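Local coordinates for protein lipase C (Serratia marcescens, PDB 5NEN) that serves as the membrane fusion protein of a type I secretion system for lipase, probably linking an inner-membrane transporter to an outer-membrane channel, at residues A[45-50]-A[292-297]; A[56-61]-A[280-285]; A[158-163]-A[221-226]; A[169-174]-A[210-215]. All coordinates share one frame; numbering follows the deposited sequence.

From the N terminus the chain runs through strand 43-46, a loop and the helices 76-103 and 113-117 before the long helix 122-190, turns, descends helix 195-270 and finishes in strands 282-283 and 299-303. The contacts nest without crossing: contact 1 closes the outermost loop, contact 2 lies within it, contact 3 within that, and contact 4 is innermost, nearest the hairpin turn. Contacts 1 and 2, centres about 17 Å apart, reach the same small sheet and join the segments that flank the hairpin. Contacts 3 and 4, centres about 16 Å apart, zip its two helices together. Contacts 2 and 4 lie farthest apart, about 109 Å between centres.

Contact 1: A[45-50]-A[292-297]; sequences VQAPAS and GVVGAG
Ala47 points its methyl across the gap at Val294, CB to CG2 3.8 Å, in the one apolar side-chain touch between 45-50 and 292-297. With CG1 of Val294 set between its backbone N and carbonyl carbon (chi1 69°), CG2 is the branch that faces Ala47, while CG1 lies nearer the backbone of Ser50. The same Ala47 methyl rests on Gly295 O at 3.5 Å. Pro48 and Ala49 direct their CB atoms away, so the bend in 45-50 meets its partner mainly through Ala47 and Ser50, whose CB lies 3.6 Å from Val294 O. The two segments come from sequence on either side of the helical hairpin, consistent with a biotin-lipoyl-like domain assembled from two separate halves, as in the HlyD family; a backbone hydrogen bond between Val294 and Gly51 adds to the join. Ser50 OG and Ala296 N lie side by side but are badly angled for a bond to each other. Both are hydrogen-bonded instead to the carboxylate oxygen OE2 of Glu200 in the second subunit. At the other end the side chain of Gln46, bent at chi2, brings OE1 to 3.8 Å from Gly297 C.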
loop_
_atom_site.group_PDB
_atom_site.type_symbol
_atom_site.label_atom_id
_atom_site.label_comp_id
_atom_site.label_asym_id
_atom_site.label_seq_id
_atom_site.Cartn_x
_atom_site.Cartn_y
_atom_site.Cartn_z
ATOM N N VAL A 45 -24.855 43.592 -28.600
ATOM C CA VAL A 45 -24.043 42.424 -28.201
ATOM C C VAL A 45 -22.532 42.705 -28.185
ATOM O O VAL A 45 -21.935 43.094 -29.200
ATOM C CB VAL A 45 -24.305 41.174 -29.126
ATOM C CG1 VAL A 45 -24.406 41.569 -30.602
ATOM C CG2 VAL A 45 -23.233 40.088 -28.922
ATOM N N GLN A 46 -21.916 42.482 -27.025
ATOM C CA GLN A 46 -20.504 42.776 -26.847
ATOM C C GLN A 46 -19.707 41.479 -26.949
ATOM O O GLN A 46 -20.238 40.457 -27.397
ATOM C CB GLN A 46 -20.258 43.458 -25.495
ATOM C CG GLN A 46 -20.997 44.781 -25.308
ATOM C CD GLN A 46 -20.133 45.862 -24.654
ATOM O OE1 GLN A 46 -19.269 45.565 -23.818
ATOM N NE2 GLN A 46 -20.361 47.123 -25.040
ATOM N N ALA A 47 -18.442 41.512 -26.530
ATOM C CA ALA A 47 -17.563 40.355 -26.691
ATOM C C ALA A 47 -17.256 39.689 -25.358
ATOM O O ALA A 47 -16.663 40.306 -24.476
ATOM C CB ALA A 47 -16.267 40.774 -27.383
ATOM N N PRO A 48 -17.620 38.401 -25.238
ATOM C CA PRO A 48 -17.547 37.603 -24.007
ATOM C C PRO A 48 -16.120 37.308 -23.565
ATOM O O PRO A 48 -15.686 37.796 -22.522
ATOM C CB PRO A 48 -18.282 36.310 -24.383
ATOM C CG PRO A 48 -18.094 36.188 -25.852
ATOM C CD PRO A 48 -18.082 37.600 -26.385
ATOM N N ALA A 49 -15.404 36.500 -24.337
ATOM C CA ALA A 49 -14.000 36.249 -24.065
ATOM C C ALA A 49 -13.172 37.224 -24.878
ATOM O O ALA A 49 -13.686 38.226 -25.382
ATOM C CB ALA A 49 -13.626 34.807 -24.391
ATOM N N SER A 50 -11.888 36.932 -25.013
ATOM C CA SER A 50 -11.008 37.838 -25.718
ATOM C C SER A 50 -9.943 37.071 -26.493
ATOM O O SER A 50 -8.835 36.871 -26.004
ATOM C CB SER A 50 -10.373 38.815 -24.729
ATOM O OG SER A 50 -11.310 39.233 -23.742
ATOM N N GLY A 292 -9.424 38.382 -36.687
ATOM C CA GLY A 292 -8.671 39.358 -35.923
ATOM C C GLY A 292 -8.987 39.333 -34.450
ATOM O O GLY A 292 -10.099 39.000 -34.064
ATOM N N VAL A 293 -8.012 39.698 -33.620
ATOM C CA VAL A 293 -8.180 39.599 -32.170
ATOM C C VAL A 293 -9.149 40.657 -31.624
ATOM O O VAL A 293 -9.286 41.758 -32.171
ATOM C CB VAL A 293 -6.816 39.701 -31.419
ATOM C CG1 VAL A 293 -5.847 38.624 -31.909
ATOM C CG2 VAL A 293 -6.204 41.074 -31.570
ATOM N N VAL A 294 -9.825 40.282 -30.543
ATOM C CA VAL A 294 -10.857 41.091 -29.904
ATOM C C VAL A 294 -10.534 41.214 -28.413
ATOM O O VAL A 294 -9.706 40.464 -27.889
ATOM C CB VAL A 294 -12.272 40.463 -30.097
ATOM C CG1 VAL A 294 -12.402 39.168 -29.295
ATOM C CG2 VAL A 294 -13.401 41.459 -29.732
ATOM N N GLY A 295 -11.174 42.159 -27.732
ATOM C CA GLY A 295 -11.006 42.290 -26.299
ATOM C C GLY A 295 -12.301 42.141 -25.522
ATOM O O GLY A 295 -13.399 42.220 -26.083
ATOM N N ALA A 296 -12.164 41.899 -24.223
ATOM C CA ALA A 296 -13.287 41.990 -23.309
ATOM C C ALA A 296 -13.667 43.465 -23.157
ATOM O O ALA A 296 -12.797 44.329 -22.992
ATOM C CB ALA A 296 -12.938 41.367 -21.963
ATOM N N GLY A 297 -14.964 43.752 -23.237
ATOM C CA GLY A 297 -15.451 45.118 -23.183
ATOM C C GLY A 297 -15.583 45.726 -24.568
ATOM O O GLY A 297 -15.832 46.928 -24.703
#

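Contact 2: A[56-61]-A[280-285]; sequences IAVRDG and GTVVGL
Val58 and Val282 meet branch to branch, CG1 of Val58 lying 3.5 Å from CG2 of Val282, with the two side chains set at a slant to each other. A chi1 of -168° swings Val58 CG1 opposite its backbone N and toward strand 282-283. Val282 answers with CG2, a methyl that also lies against the backbone at Arg59 O, 3.4 Å away. Val64 packs on Val282 and Leu70 on Val58 from the same chain, extending the apolar patch. Leu285 straddles the neighbouring bend: its CD2 reaches Arg59 CA at 3.7 Å and comes near Val58 O, while CD1 runs beside the carboxylate of Asp60, the two side chains lying alongside and pointing opposite ways. Asp60 has its CG beside the backbone N (chi1 -84°), which brings the carboxylate in against Leu285 CD1 and Val282 O. Gly284, at positive phi, leads the chain from strand 282-283 to Leu285. The patch belongs to the small domain at the base of the hairpin, where 56-61 is in the biotin-lipoyl-like part and Val283 is tied by backbone hydrogen bonding to Asp302. Asp60 OD1 lies 3.2 Å from Val282 O, two acceptors that cannot bond each other unless a proton sits between them; the join between 56-61 and 280-285 is made by methyl and other nonpolar contacts, and the exposed carboxylate probably relies on solvent to offset this pairing.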
loop_
_atom_site.group_PDB
_atom_site.type_symbol
_atom_site.label_atom_id
_atom_site.label_comp_id
_atom_site.label_asym_id
_atom_site.label_seq_id
_atom_site.Cartn_x
_atom_site.Cartn_y
_atom_site.Cartn_z
ATOM N N ILE A 56 -17.534 34.486 -39.022
ATOM C CA ILE A 56 -18.810 35.133 -38.704
ATOM C C ILE A 56 -19.911 34.492 -39.551
ATOM O O ILE A 56 -19.670 34.105 -40.689
ATOM C CB ILE A 56 -18.771 36.674 -38.963
ATOM C CG1 ILE A 56 -17.508 37.313 -38.357
ATOM C CG2 ILE A 56 -20.033 37.350 -38.426
ATOM C CD1 ILE A 56 -17.502 38.858 -38.355
ATOM N N ALA A 57 -21.114 34.369 -38.998
ATOM C CA ALA A 57 -22.210 33.735 -39.725
ATOM C C ALA A 57 -23.255 34.751 -40.171
ATOM O O ALA A 57 -24.285 34.376 -40.730
ATOM C CB ALA A 57 -22.865 32.650 -38.865
ATOM N N VAL A 58 -22.998 36.036 -39.917
ATOM C CA VAL A 58 -23.996 37.086 -40.153
ATOM C C VAL A 58 -23.402 38.330 -40.845
ATOM O O VAL A 58 -22.192 38.561 -40.806
ATOM C CB VAL A 58 -24.684 37.505 -38.809
ATOM C CG1 VAL A 58 -25.913 38.361 -39.054
ATOM C CG2 VAL A 58 -25.099 36.282 -38.017
ATOM N N ARG A 59 -24.272 39.106 -41.495
ATOM C CA ARG A 59 -23.929 40.374 -42.143
ATOM C C ARG A 59 -25.197 41.213 -42.170
ATOM O O ARG A 59 -26.287 40.662 -42.004
ATOM C CB ARG A 59 -23.404 40.130 -43.550
ATOM C CG ARG A 59 -24.006 38.869 -44.118
ATOM C CD ARG A 59 -23.150 38.223 -45.147
ATOM N NE ARG A 59 -23.505 36.815 -45.282
ATOM C CZ ARG A 59 -22.842 35.976 -46.059
ATOM N NH1 ARG A 59 -21.812 36.425 -46.755
ATOM N NH2 ARG A 59 -23.202 34.706 -46.139
ATOM N N ASP A 60 -25.061 42.524 -42.365
ATOM C CA ASP A 60 -26.212 43.436 -42.363
ATOM C C ASP A 60 -27.388 42.945 -43.209
ATOM O O ASP A 60 -27.204 42.192 -44.166
ATOM C CB ASP A 60 -25.792 44.830 -42.847
ATOM C CG ASP A 60 -25.200 45.685 -41.742
ATOM O OD1 ASP A 60 -25.049 45.170 -40.609
ATOM O OD2 ASP A 60 -24.886 46.871 -42.019
ATOM N N GLY A 61 -28.592 43.378 -42.834
ATOM C CA GLY A 61 -29.814 43.050 -43.553
ATOM C C GLY A 61 -30.255 41.603 -43.417
ATOM O O GLY A 61 -30.858 41.046 -44.335
ATOM N N GLY A 280 -34.571 39.606 -34.431
ATOM C CA GLY A 280 -34.740 40.406 -35.636
ATOM C C GLY A 280 -33.429 40.708 -36.344
ATOM O O GLY A 280 -32.479 39.977 -36.185
ATOM N N THR A 281 -33.359 41.784 -37.126
ATOM C CA THR A 281 -32.167 42.028 -37.958
ATOM C C THR A 281 -30.854 42.361 -37.207
ATOM O O THR A 281 -30.791 42.245 -35.980
ATOM C CB THR A 281 -32.446 43.147 -38.961
ATOM N N VAL A 282 -29.791 42.700 -37.947
ATOM C CA VAL A 282 -28.514 43.055 -37.310
ATOM C C VAL A 282 -27.879 44.313 -37.926
ATOM O O VAL A 282 -27.854 44.491 -39.149
ATOM C CB VAL A 282 -27.468 41.889 -37.365
ATOM C CG1 VAL A 282 -28.038 40.607 -36.783
ATOM C CG2 VAL A 282 -26.960 41.654 -38.787
ATOM N N VAL A 283 -27.358 45.174 -37.062
ATOM C CA VAL A 283 -26.756 46.431 -37.476
ATOM C C VAL A 283 -25.449 46.662 -36.726
ATOM O O VAL A 283 -25.334 46.355 -35.530
ATOM C CB VAL A 283 -27.741 47.625 -37.253
ATOM C CG1 VAL A 283 -27.104 48.751 -36.441
ATOM C CG2 VAL A 283 -28.256 48.154 -38.591
ATOM N N GLY A 284 -24.454 47.164 -37.457
ATOM C CA GLY A 284 -23.240 47.678 -36.852
ATOM C C GLY A 284 -22.003 46.810 -36.967
ATOM O O GLY A 284 -21.261 46.669 -35.995
ATOM N N LEU A 285 -21.769 46.242 -38.149
ATOM C CA LEU A 285 -20.573 45.437 -38.382
ATOM C C LEU A 285 -19.300 46.288 -38.401
ATOM O O LEU A 285 -19.311 47.427 -38.877
ATOM C CB LEU A 285 -20.650 44.681 -39.718
ATOM C CG LEU A 285 -21.832 43.842 -40.198
ATOM C CD1 LEU A 285 -22.221 44.301 -41.602
ATOM C CD2 LEU A 285 -21.496 42.363 -40.169
#

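Contact 3: A[158-163]-A[221-226]; sequences FQLKGL and QLQKQL
Leu222 O receives the backbone hydrogen bond of Leu226 N at 2.9 Å, a regular helical turn that presents the side chain of Leu222 to helix 158-163. There it is met by three residues. Leu160 comes closest, its CD1 lying 3.4 Å from Leu222 CB, and the two leucines lie flank to flank with their ends pointing opposite ways, so that CD1 of Leu160 rests along the CB and CD1 of its partner. Leu163 comes in roughly perpendicular to Leu222, CD1 to CD1 4.1 Å. Gln159 approaches it in the same way with its aliphatic part, CG to Leu222 CD1 4.2 Å. The other branch of Leu160, CD2, turns to the aliphatic CG of Gln223. With its CG beside the backbone N (chi1 -75°) and an extended end, Leu222 reaches out to span the leucines opposite. The contact between the segments is thus wholly apolar. To one side Leu226 packs on Met153 and Ile156, to the other Leu163 packs on Ile219, extending the apolar row both ways. The second subunit lies against helix 158-163: its Arg123 hydrogen-bonds to Phe158 O through NH2 and makes a cation-pi contact with the Phe158 ring, and its Gln88 packs on Leu163. The short helical axes approach to 10.7 Å at an angle of 158° between their directions, an antiparallel pairing held by leucines along one face of each helix, as expected for the AprE-like long alpha-helical hairpin of this membrane fusion protein.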
loop_
_atom_site.group_PDB
_atom_site.type_symbol
_atom_site.label_atom_id
_atom_site.label_comp_id
_atom_site.label_asym_id
_atom_site.label_seq_id
_atom_site.Cartn_x
_atom_site.Cartn_y
_atom_site.Cartn_z
ATOM N N PHE A 158 0.510 -24.870 17.282
ATOM C CA PHE A 158 1.229 -26.127 17.130
ATOM C C PHE A 158 2.261 -26.263 18.248
ATOM O O PHE A 158 2.509 -27.359 18.744
ATOM C CB PHE A 158 1.871 -26.188 15.729
ATOM C CG PHE A 158 2.910 -27.280 15.542
ATOM C CD1 PHE A 158 2.536 -28.583 15.210
ATOM C CD2 PHE A 158 4.269 -26.982 15.597
ATOM C CE1 PHE A 158 3.503 -29.589 15.001
ATOM C CE2 PHE A 158 5.234 -27.977 15.381
ATOM C CZ PHE A 158 4.846 -29.282 15.091
ATOM N N GLN A 159 2.856 -25.150 18.660
ATOM C CA GLN A 159 3.799 -25.210 19.774
ATOM C C GLN A 159 3.083 -25.511 21.094
ATOM O O GLN A 159 3.496 -26.393 21.865
ATOM C CB GLN A 159 4.578 -23.899 19.874
ATOM C CG GLN A 159 6.010 -24.080 20.311
ATOM C CD GLN A 159 6.909 -23.004 19.748
ATOM O OE1 GLN A 159 6.452 -22.136 19.002
ATOM N NE2 GLN A 159 8.200 -23.071 20.076
ATOM N N LEU A 160 1.997 -24.789 21.341
ATOM C CA LEU A 160 1.225 -24.987 22.556
ATOM C C LEU A 160 0.749 -26.428 22.676
ATOM O O LEU A 160 0.629 -26.934 23.790
ATOM C CB LEU A 160 0.035 -24.024 22.629
ATOM C CG LEU A 160 0.278 -22.696 23.350
ATOM C CD1 LEU A 160 1.611 -22.153 22.976
ATOM C CD2 LEU A 160 -0.824 -21.650 23.094
ATOM N N LYS A 161 0.440 -27.076 21.549
ATOM C CA LYS A 161 -0.072 -28.435 21.632
ATOM C C LYS A 161 0.987 -29.309 22.317
ATOM O O LYS A 161 0.712 -29.982 23.319
ATOM C CB LYS A 161 -0.426 -28.985 20.244
ATOM N N GLY A 162 2.215 -29.231 21.814
ATOM C CA GLY A 162 3.302 -29.999 22.377
ATOM C C GLY A 162 3.512 -29.632 23.833
ATOM O O GLY A 162 3.631 -30.502 24.682
ATOM N N LEU A 163 3.511 -28.344 24.137
ATOM C CA LEU A 163 3.739 -27.931 25.509
ATOM C C LEU A 163 2.664 -28.475 26.471
ATOM O O LEU A 163 2.981 -28.924 27.574
ATOM C CB LEU A 163 3.805 -26.407 25.575
ATOM C CG LEU A 163 5.063 -25.834 24.918
ATOM C CD1 LEU A 163 5.375 -24.421 25.414
ATOM C CD2 LEU A 163 6.241 -26.745 25.197
ATOM N N GLN A 221 3.627 -17.169 28.029
ATOM C CA GLN A 221 4.288 -16.177 27.205
ATOM C C GLN A 221 3.762 -16.291 25.781
ATOM O O GLN A 221 3.469 -15.290 25.117
ATOM C CB GLN A 221 5.797 -16.354 27.276
ATOM C CG GLN A 221 6.366 -16.100 28.681
ATOM C CD GLN A 221 5.981 -14.756 29.316
ATOM O OE1 GLN A 221 5.384 -13.882 28.680
ATOM N NE2 GLN A 221 6.318 -14.602 30.598
ATOM N N LEU A 222 3.629 -17.531 25.329
ATOM C CA LEU A 222 3.106 -17.817 24.001
ATOM C C LEU A 222 1.645 -17.393 23.839
ATOM O O LEU A 222 1.273 -16.845 22.807
ATOM C CB LEU A 222 3.270 -19.301 23.690
ATOM C CG LEU A 222 4.717 -19.674 23.366
ATOM C CD1 LEU A 222 4.890 -21.143 23.079
ATOM C CD2 LEU A 222 5.104 -18.877 22.132
ATOM N N GLN A 223 0.823 -17.648 24.848
ATOM C CA GLN A 223 -0.587 -17.277 24.815
ATOM C C GLN A 223 -0.668 -15.765 24.598
ATOM O O GLN A 223 -1.554 -15.235 23.887
ATOM C CB GLN A 223 -1.272 -17.688 26.121
ATOM C CG GLN A 223 -1.700 -19.161 26.216
ATOM C CD GLN A 223 -1.709 -19.711 27.661
ATOM O OE1 GLN A 223 -1.039 -19.178 28.549
ATOM N NE2 GLN A 223 -2.491 -20.769 27.894
ATOM N N LYS A 224 0.284 -15.075 25.219
ATOM C CA LYS A 224 0.429 -13.649 25.022
ATOM C C LYS A 224 0.798 -13.375 23.564
ATOM O O LYS A 224 0.204 -12.516 22.936
ATOM C CB LYS A 224 1.473 -13.063 25.980
ATOM N N GLN A 225 1.734 -14.135 23.009
ATOM C CA GLN A 225 2.168 -13.896 21.630
ATOM C C GLN A 225 0.975 -14.025 20.684
ATOM O O GLN A 225 0.915 -13.360 19.661
ATOM C CB GLN A 225 3.281 -14.854 21.242
ATOM C CG GLN A 225 4.485 -14.754 22.153
ATOM C CD GLN A 225 5.703 -15.468 21.599
ATOM O OE1 GLN A 225 5.681 -15.998 20.477
ATOM N NE2 GLN A 225 6.786 -15.480 22.384
ATOM N N LEU A 226 0.058 -14.930 21.004
ATOM C CA LEU A 226 -1.195 -15.037 20.267
ATOM C C LEU A 226 -2.027 -13.777 20.367
ATOM O O LEU A 226 -2.441 -13.220 19.347
ATOM C CB LEU A 226 -2.057 -16.178 20.805
ATOM C CG LEU A 226 -1.937 -17.510 20.122
ATOM C CD1 LEU A 226 -3.189 -18.286 20.414
ATOM C CD2 LEU A 226 -1.793 -17.290 18.649
#

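Contact 4: A[169-174]-A[210-215]; sequences NKQIQL and SSIDET
Lys170 gives its ammonium to two hydroxyls of the opposite helix: NZ donates to Ser211 OG at 3.0 Å and, more weakly, to Thr215 OG1 at 3.2 Å. These acceptors stand one turn apart on helix 210-215, so a single nitrogen bridges successive turns. The lysine chain, extended beyond CG, runs alongside Ile212 on the way, the two side chains heading in contrary senses with CB of Lys170 at 3.3 Å from CG1 of Ile212. That isoleucine ends at the tip of Leu174, CD1 to CD1 3.9 Å, and Gln171 lies nearly square to it, its NE2 3.8 Å from Ile212 CD1, a nonpolar contact. Ser211 OG stands opposite its backbone N (chi1 172°), which turns the hydroxyl toward the lysine. Regular helical bonds, such as Thr215 N to Ser211 O and Leu174 N to Lys170 O, occupy those main-chain groups. Glu214 OE1 forms a salt bridge with Lys261 of the second subunit. Ser210 OG is hydrogen-bonded to Glu207 O of its own helix. The antiparallel axes, 164° between their directions, are those of the long hairpin. Since neutral hydroxyls receive the ammonium, with Glu214 OE1 6.4 Å from Lys170 NZ, its charge is probably steadied by dipoles more than by a direct counter-ion, while its methylenes join the hydrophobic seam.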
loop_
_atom_site.group_PDB
_atom_site.type_symbol
_atom_site.label_atom_id
_atom_site.label_comp_id
_atom_site.label_asym_id
_atom_site.label_seq_id
_atom_site.Cartn_x
_atom_site.Cartn_y
_atom_site.Cartn_z
ATOM N N ASN A 169 1.836 -35.044 30.752
ATOM C CA ASN A 169 2.664 -36.178 31.128
ATOM C C ASN A 169 3.408 -35.908 32.424
ATOM O O ASN A 169 3.501 -36.775 33.304
ATOM C CB ASN A 169 3.649 -36.503 30.009
ATOM C CG ASN A 169 2.956 -37.096 28.800
ATOM O OD1 ASN A 169 1.723 -37.168 28.752
ATOM N ND2 ASN A 169 3.735 -37.493 27.803
ATOM N N LYS A 170 3.870 -34.680 32.572
ATOM C CA LYS A 170 4.540 -34.296 33.797
ATOM C C LYS A 170 3.595 -34.363 35.005
ATOM O O LYS A 170 4.028 -34.710 36.105
ATOM C CB LYS A 170 5.157 -32.903 33.650
ATOM C CG LYS A 170 6.516 -32.884 32.966
ATOM C CD LYS A 170 6.885 -31.492 32.508
ATOM C CE LYS A 170 8.146 -31.525 31.669
ATOM N NZ LYS A 170 8.554 -30.158 31.216
ATOM N N GLN A 171 2.323 -34.009 34.818
ATOM C CA GLN A 171 1.364 -34.144 35.904
ATOM C C GLN A 171 1.359 -35.596 36.336
ATOM O O GLN A 171 1.485 -35.899 37.525
ATOM C CB GLN A 171 -0.036 -33.696 35.490
ATOM C CG GLN A 171 -0.216 -32.188 35.412
ATOM C CD GLN A 171 -0.281 -31.541 36.791
ATOM O OE1 GLN A 171 -0.439 -32.225 37.815
ATOM N NE2 GLN A 171 -0.170 -30.216 36.825
ATOM N N ILE A 172 1.298 -36.503 35.367
ATOM C CA ILE A 172 1.299 -37.923 35.734
ATOM C C ILE A 172 2.531 -38.303 36.531
ATOM O O ILE A 172 2.424 -38.925 37.597
ATOM C CB ILE A 172 1.250 -38.850 34.513
ATOM C CG1 ILE A 172 -0.198 -39.045 34.052
ATOM C CG2 ILE A 172 1.900 -40.206 34.839
ATOM C CD1 ILE A 172 -0.314 -39.551 32.626
ATOM N N GLN A 173 3.697 -37.903 36.036
ATOM C CA GLN A 173 4.923 -38.238 36.737
ATOM C C GLN A 173 4.863 -37.681 38.179
ATOM O O GLN A 173 5.243 -38.371 39.128
ATOM C CB GLN A 173 6.143 -37.713 35.969
ATOM N N LEU A 174 4.306 -36.483 38.347
ATOM C CA LEU A 174 4.152 -35.876 39.670
ATOM C C LEU A 174 3.328 -36.747 40.607
ATOM O O LEU A 174 3.678 -36.940 41.783
ATOM C CB LEU A 174 3.467 -34.523 39.562
ATOM C CG LEU A 174 4.318 -33.282 39.438
ATOM C CD1 LEU A 174 3.406 -32.086 39.651
ATOM C CD2 LEU A 174 5.466 -33.311 40.444
ATOM N N SER A 210 9.161 -28.058 39.147
ATOM C CA SER A 210 9.761 -26.808 38.723
ATOM C C SER A 210 9.871 -26.810 37.212
ATOM O O SER A 210 9.702 -25.776 36.551
ATOM C CB SER A 210 11.162 -26.641 39.294
ATOM O OG SER A 210 12.075 -27.355 38.474
ATOM N N SER A 211 10.125 -28.001 36.676
ATOM C CA SER A 211 10.130 -28.223 35.244
ATOM C C SER A 211 8.747 -27.886 34.670
ATOM O O SER A 211 8.631 -27.238 33.599
ATOM C CB SER A 211 10.549 -29.665 34.940
ATOM O OG SER A 211 10.399 -29.990 33.572
ATOM N N ILE A 212 7.699 -28.297 35.388
ATOM C CA ILE A 212 6.357 -28.046 34.896
ATOM C C ILE A 212 6.151 -26.548 34.789
ATOM O O ILE A 212 5.686 -26.062 33.762
ATOM C CB ILE A 212 5.228 -28.635 35.807
ATOM C CG1 ILE A 212 4.825 -30.046 35.362
ATOM C CG2 ILE A 212 3.988 -27.771 35.724
ATOM C CD1 ILE A 212 3.582 -30.643 36.075
ATOM N N ASP A 213 6.542 -25.803 35.814
ATOM C CA ASP A 213 6.320 -24.368 35.727
ATOM C C ASP A 213 7.234 -23.673 34.728
ATOM O O ASP A 213 6.884 -22.598 34.251
ATOM C CB ASP A 213 6.379 -23.693 37.105
ATOM C CG ASP A 213 5.060 -23.838 37.863
ATOM O OD1 ASP A 213 4.498 -24.952 37.884
ATOM O OD2 ASP A 213 4.527 -22.812 38.340
ATOM N N GLU A 214 8.400 -24.226 34.437
ATOM C CA GLU A 214 9.167 -23.689 33.315
ATOM C C GLU A 214 8.308 -23.750 32.057
ATOM O O GLU A 214 8.093 -22.744 31.348
ATOM C CB GLU A 214 10.444 -24.475 33.107
ATOM C CG GLU A 214 11.586 -23.675 32.545
ATOM C CD GLU A 214 12.844 -24.511 32.493
ATOM O OE1 GLU A 214 12.910 -25.435 31.650
ATOM O OE2 GLU A 214 13.753 -24.270 33.323
ATOM N N THR A 215 7.755 -24.938 31.835
ATOM C CA THR A 215 6.882 -25.168 30.691
ATOM C C THR A 215 5.674 -24.222 30.661
ATOM O O THR A 215 5.377 -23.627 29.624
ATOM C CB THR A 215 6.402 -26.631 30.682
ATOM O OG1 THR A 215 7.396 -27.449 30.043
ATOM C CG2 THR A 215 5.085 -26.765 29.953
#